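Local coordinates for molybdate-binding protein MolA (Haemophilus influenzae, PDB 3PSH) that binds molybdate and tungstate in the periplasm and, as the solute-binding subunit of the MolBCA ABC transporter, serves low-affinity molybdate import, at residues A[29-37]-A[313-321]. Numbering follows the deposited sequence.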
ATOM      1  N   LEU A  29       5.118  -2.112   7.988  1.00 10.77           N
ATOM      2  CA  LEU A  29       6.308  -2.934   7.899  1.00 10.74           C
ATOM      3  C   LEU A  29       7.157  -2.475   6.706  1.00 11.59           C
ATOM      4  O   LEU A  29       8.342  -2.334   6.849  1.00 13.83           O
ATOM      5  CB  LEU A  29       5.918  -4.453   7.838  1.00 12.23           C
ATOM      6  CG  LEU A  29       7.089  -5.454   7.825  1.00 13.65           C
ATOM      7  CD1 LEU A  29       8.141  -5.076   8.968  1.00 16.51           C
ATOM      8  CD2 LEU A  29       6.455  -6.810   8.080  1.00 14.90           C
ATOM      9  N   ASN A  30       6.535  -2.276   5.529  1.00 10.32           N
ATOM     10  CA  ASN A  30       7.282  -1.951   4.306  1.00 12.19           C
ATOM     11  C   ASN A  30       7.909  -0.548   4.539  1.00 12.30           C
ATOM     12  O   ASN A  30       9.021  -0.337   4.157  1.00 12.93           O
ATOM     13  CB  ASN A  30       6.269  -1.971   3.133  1.00 11.20           C
ATOM     14  CG  ASN A  30       6.912  -1.568   1.819  1.00 12.72           C
ATOM     15  OD1 ASN A  30       8.107  -1.885   1.567  1.00 11.55           O
ATOM     16  ND2 ASN A  30       6.117  -0.921   0.970  1.00 12.99           N
ATOM     17  N   ILE A  31       7.154   0.365   5.121  1.00 11.00           N
ATOM     18  CA  ILE A  31       7.771   1.693   5.490  1.00 12.12           C
ATOM     19  C   ILE A  31       8.996   1.521   6.383  1.00 13.88           C
ATOM     20  O   ILE A  31      10.046   2.140   6.126  1.00 13.80           O
ATOM     21  CB  ILE A  31       6.696   2.709   5.998  1.00 11.71           C
ATOM     22  CG1 ILE A  31       5.672   3.061   4.875  1.00 13.33           C
ATOM     23  CG2 ILE A  31       7.426   3.964   6.712  1.00 12.79           C
ATOM     24  CD1 ILE A  31       4.427   3.685   5.361  1.00 15.15           C
ATOM     25  N   ALA A  32       8.844   0.729   7.446  1.00 13.24           N
ATOM     26  CA  ALA A  32       9.959   0.542   8.399  1.00 12.48           C
ATOM     27  C   ALA A  32      11.153  -0.061   7.716  1.00 14.49           C
ATOM     28  O   ALA A  32      12.314   0.321   8.058  1.00 14.30           O
ATOM     29  CB  ALA A  32       9.578  -0.383   9.580  1.00 12.18           C
ATOM     30  N   VAL A  33      10.917  -0.963   6.738  1.00 13.42           N
ATOM     31  CA  VAL A  33      12.036  -1.540   6.029  1.00 14.48           C
ATOM     32  C   VAL A  33      12.735  -0.392   5.284  1.00 14.55           C
ATOM     33  O   VAL A  33      13.989  -0.318   5.180  1.00 13.27           O
ATOM     34  CB  VAL A  33      11.538  -2.685   5.052  1.00 13.07           C
ATOM     35  CG1 VAL A  33      12.641  -3.039   4.013  1.00 16.94           C
ATOM     36  CG2 VAL A  33      11.073  -3.896   5.858  1.00 14.46           C
ATOM     37  N   GLN A  34      11.938   0.500   4.721  1.00 13.08           N
ATOM     38  CA  GLN A  34      12.546   1.576   3.905  1.00 14.57           C
ATOM     39  C   GLN A  34      13.171   2.690   4.744  1.00 14.85           C
ATOM     40  O   GLN A  34      13.775   3.641   4.243  1.00 15.12           O
ATOM     41  CB  GLN A  34      11.569   2.177   2.873  1.00 13.68           C
ATOM     42  CG  GLN A  34      11.119   1.066   1.869  1.00 17.77           C
ATOM     43  CD  GLN A  34      10.066   1.638   0.905  1.00 12.08           C
ATOM     44  OE1 GLN A  34      10.379   2.565   0.121  1.00 13.06           O
ATOM     45  NE2 GLN A  34       8.811   1.149   1.019  1.00 15.15           N
ATOM     46  N   LEU A  35      12.823   2.708   6.027  1.00 13.94           N
ATOM     47  CA  LEU A  35      13.466   3.595   7.019  1.00 15.09           C
ATOM     48  C   LEU A  35      14.705   2.900   7.634  1.00 14.87           C
ATOM     49  O   LEU A  35      15.394   3.550   8.485  1.00 15.79           O
ATOM     50  CB  LEU A  35      12.445   3.901   8.129  1.00 14.40           C
ATOM     51  CG  LEU A  35      11.293   4.785   7.747  1.00 15.69           C
ATOM     52  CD1 LEU A  35      10.451   4.930   9.008  1.00 13.71           C
ATOM     53  CD2 LEU A  35      11.729   6.210   7.170  1.00 14.24           C
ATOM     54  N   ASP A  36      15.038   1.678   7.184  1.00 14.15           N
ATOM     55  CA  ASP A  36      16.218   0.860   7.690  1.00 14.03           C
ATOM     56  C   ASP A  36      16.001   0.712   9.206  1.00 14.03           C
ATOM     57  O   ASP A  36      16.979   0.847   9.977  1.00 17.65           O
ATOM     58  CB  ASP A  36      17.603   1.565   7.528  1.00 16.11           C
ATOM     59  CG  ASP A  36      18.794   0.564   7.462  1.00 20.57           C
ATOM     60  OD1 ASP A  36      18.590  -0.674   7.469  1.00 22.98           O
ATOM     61  OD2 ASP A  36      19.961   1.074   7.450  1.00 28.20           O
ATOM     62  N   ALA A  37      14.772   0.329   9.609  1.00 14.43           N
ATOM     63  CA  ALA A  37      14.386   0.220  11.054  1.00 15.05           C
ATOM     64  C   ALA A  37      14.207  -1.219  11.530  1.00 13.33           C
ATOM     65  O   ALA A  37      13.850  -1.454  12.698  1.00 12.87           O
ATOM     66  CB  ALA A  37      13.047   1.050  11.373  1.00 12.10           C
ATOM     67  N   ASP A 313      17.906   3.698  -8.386  1.00 19.08           N
ATOM     68  CA  ASP A 313      18.349   4.710  -7.435  1.00 18.57           C
ATOM     69  C   ASP A 313      17.495   4.595  -6.102  1.00 16.54           C
ATOM     70  O   ASP A 313      18.002   4.694  -4.984  1.00 18.66           O
ATOM     71  CB  ASP A 313      18.170   6.137  -8.003  1.00 20.23           C
ATOM     72  CG  ASP A 313      19.165   6.453  -9.123  1.00 20.76           C
ATOM     73  OD1 ASP A 313      20.166   5.710  -9.199  1.00 26.02           O
ATOM     74  OD2 ASP A 313      18.824   7.385  -9.926  1.00 22.55           O
ATOM     75  N   TYR A 314      16.187   4.379  -6.311  1.00 16.02           N
ATOM     76  CA  TYR A 314      15.226   4.269  -5.235  1.00 15.85           C
ATOM     77  C   TYR A 314      15.503   2.981  -4.416  1.00 15.08           C
ATOM     78  O   TYR A 314      15.526   3.053  -3.135  1.00 15.03           O
ATOM     79  CB  TYR A 314      13.771   4.239  -5.799  1.00 13.97           C
ATOM     80  CG  TYR A 314      12.637   4.298  -4.691  1.00 12.30           C
ATOM     81  CD1 TYR A 314      11.950   5.449  -4.493  1.00 10.99           C
ATOM     82  CD2 TYR A 314      12.439   3.224  -3.855  1.00 15.10           C
ATOM     83  CE1 TYR A 314      10.930   5.539  -3.444  1.00 15.48           C
ATOM     84  CE2 TYR A 314      11.439   3.218  -2.904  1.00 12.42           C
ATOM     85  CZ  TYR A 314      10.694   4.419  -2.647  1.00 13.39           C
ATOM     86  OH  TYR A 314       9.732   4.500  -1.620  1.00 15.86           O
ATOM     87  N   TYR A 315      15.683   1.864  -5.098  1.00 16.20           N
ATOM     88  CA  TYR A 315      15.922   0.580  -4.419  1.00 15.96           C
ATOM     89  C   TYR A 315      17.262   0.658  -3.682  1.00 17.81           C
ATOM     90  O   TYR A 315      17.313   0.233  -2.538  1.00 16.84           O
ATOM     91  CB  TYR A 315      15.841  -0.631  -5.336  1.00 16.94           C
ATOM     92  CG  TYR A 315      14.465  -1.213  -5.414  1.00 16.10           C
ATOM     93  CD1 TYR A 315      13.361  -0.486  -5.906  1.00 15.56           C
ATOM     94  CD2 TYR A 315      14.211  -2.530  -4.976  1.00 16.04           C
ATOM     95  CE1 TYR A 315      12.053  -1.126  -5.954  1.00 15.44           C
ATOM     96  CE2 TYR A 315      12.958  -3.177  -5.085  1.00 13.84           C
ATOM     97  CZ  TYR A 315      11.838  -2.418  -5.568  1.00 14.29           C
ATOM     98  OH  TYR A 315      10.620  -3.082  -5.572  1.00 13.99           O
ATOM     99  N   GLN A 316      18.275   1.289  -4.260  1.00 19.10           N
ATOM    100  CA  GLN A 316      19.587   1.244  -3.577  1.00 21.01           C
ATOM    101  C   GLN A 316      19.492   2.114  -2.306  1.00 20.68           C
ATOM    102  O   GLN A 316      20.072   1.722  -1.258  1.00 20.83           O
ATOM    103  CB  GLN A 316      20.676   1.783  -4.538  1.00 19.38           C
ATOM    104  CG  GLN A 316      20.888   0.844  -5.751  1.00 23.19           C
ATOM    105  CD  GLN A 316      21.667  -0.419  -5.419  1.00 26.55           C
ATOM    106  OE1 GLN A 316      22.176  -0.586  -4.325  1.00 27.67           O
ATOM    107  NE2 GLN A 316      21.679  -1.380  -6.377  1.00 32.58           N
ATOM    108  N   LYS A 317      18.690   3.208  -2.381  1.00 19.83           N
ATOM    109  CA  LYS A 317      18.523   4.134  -1.247  1.00 19.89           C
ATOM    110  C   LYS A 317      17.671   3.574  -0.097  1.00 18.29           C
ATOM    111  O   LYS A 317      18.155   3.491   1.075  1.00 19.17           O
ATOM    112  CB  LYS A 317      18.026   5.519  -1.676  1.00 19.25           C
ATOM    113  CG  LYS A 317      17.605   6.378  -0.518  1.00 22.06           C
ATOM    114  CD  LYS A 317      18.791   7.128   0.098  1.00 25.80           C
ATOM    115  CE  LYS A 317      18.312   7.928   1.325  1.00 23.97           C
ATOM    116  NZ  LYS A 317      19.658   8.329   2.063  1.00 26.87           N
ATOM    117  N   PHE A 318      16.497   2.976  -0.445  1.00 17.33           N
ATOM    118  CA  PHE A 318      15.498   2.634   0.589  1.00 16.44           C
ATOM    119  C   PHE A 318      15.472   1.161   0.879  1.00 17.23           C
ATOM    120  O   PHE A 318      15.047   0.776   1.998  1.00 16.70           O
ATOM    121  CB  PHE A 318      14.109   3.186   0.120  1.00 16.09           C
ATOM    122  CG  PHE A 318      14.113   4.727   0.118  1.00 15.02           C
ATOM    123  CD1 PHE A 318      14.339   5.418   1.298  1.00 12.73           C
ATOM    124  CD2 PHE A 318      13.998   5.470  -1.068  1.00 15.02           C
ATOM    125  CE1 PHE A 318      14.432   6.802   1.327  1.00 16.00           C
ATOM    126  CE2 PHE A 318      14.066   6.868  -1.056  1.00 15.20           C
ATOM    127  CZ  PHE A 318      14.249   7.570   0.140  1.00 15.95           C
ATOM    128  N   TYR A 319      15.820   0.319  -0.110  1.00 15.76           N
ATOM    129  CA  TYR A 319      15.871  -1.119   0.193  1.00 15.31           C
ATOM    130  C   TYR A 319      17.271  -1.663   0.306  1.00 17.18           C
ATOM    131  O   TYR A 319      17.409  -2.824   0.581  1.00 19.44           O
ATOM    132  CB  TYR A 319      15.101  -1.948  -0.857  1.00 13.56           C
ATOM    133  CG  TYR A 319      13.587  -1.744  -0.851  1.00 16.17           C
ATOM    134  CD1 TYR A 319      12.803  -2.175   0.253  1.00 15.32           C
ATOM    135  CD2 TYR A 319      12.936  -1.137  -1.962  1.00 12.72           C
ATOM    136  CE1 TYR A 319      11.391  -2.047   0.260  1.00 13.21           C
ATOM    137  CE2 TYR A 319      11.494  -1.066  -1.985  1.00 13.10           C
ATOM    138  CZ  TYR A 319      10.763  -1.440  -0.860  1.00 15.28           C
ATOM    139  OH  TYR A 319       9.404  -1.405  -0.897  1.00 16.51           O
ATOM    140  N   ARG A 320      18.278  -0.821   0.088  1.00 14.73           N
ATOM    141  CA  ARG A 320      19.732  -1.148   0.228  1.00 16.87           C
ATOM    142  C   ARG A 320      20.119  -2.366  -0.679  1.00 17.38           C
ATOM    143  O   ARG A 320      21.048  -3.211  -0.391  1.00 18.97           O
ATOM    144  CB  ARG A 320      20.050  -1.392   1.740  1.00 16.49           C
ATOM    145  CG  ARG A 320      19.632  -0.298   2.646  1.00 17.16           C
ATOM    146  CD  ARG A 320      19.622  -0.792   4.135  1.00 13.49           C
ATOM    147  NE  ARG A 320      18.416  -1.638   4.300  1.00 15.77           N
ATOM    148  CZ  ARG A 320      17.139  -1.195   4.460  1.00 14.57           C
ATOM    149  NH1 ARG A 320      16.803   0.076   4.346  1.00 17.94           N
ATOM    150  NH2 ARG A 320      16.181  -2.094   4.600  1.00 16.86           N
ATOM    151  N   THR A 321      19.397  -2.480  -1.786  1.00 16.59           N
ATOM    152  CA  THR A 321      19.683  -3.512  -2.775  1.00 19.51           C
ATOM    153  C   THR A 321      19.187  -3.059  -4.166  1.00 20.83           C
ATOM    154  O   THR A 321      18.568  -2.000  -4.272  1.00 19.51           O
ATOM    155  CB  THR A 321      19.092  -4.900  -2.403  1.00 20.51           C
ATOM    156  OG1 THR A 321      19.719  -5.863  -3.271  1.00 22.37           O
ATOM    157  CG2 THR A 321      17.586  -4.977  -2.510  1.00 21.31           C
TER
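Gln34, its CG trans to its own carbonyl carbon (chi1 -62°) and the chain extended beyond, lays its aliphatic part over the Tyr319 ring, while Arg320, bent at chi3 (-75°), folds its guanidinium against the end of helix 26-34. That helix, following strand 21-24 of a parallel sheet, here meets the C-terminal helix 307-319, the local axes at 90°. Gln34 CG sits 4.0 Å from the Tyr319 ring centroid (CH-pi), and its amide stacks there too. Glutamine suits because its CH2 groups cover a ring while its tip reaches Tyr314, whose OH donates to Gln34 OE1 (2.7 Å). Tyr319 OH meets Asn30 OD1 (2.8 Å) on an in-plane lone pair, the shorter amide nearly coplanar with the ring; OD1 also bonds Tyr56. Where Asp36, with positive phi, closes helix 26-34 in a Schellman motif, Arg320 offers two in-plane N-H groups, NH1 and NH2, to Val33 O (3.0 and 2.9 Å). Asp36's carboxylate lies nearly parallel over the guanidinium face, OD1 3.3 Å from Arg320 NE, so charge alone attracts. The largely buried join is thus polar: two phenols donate to two amide oxygens, Glu284 takes both amide nitrogens, and Arg320 probably complements the partial negative charge at the helix C-terminus; Asn30's side chain lies about 9 Å from bound molybdate.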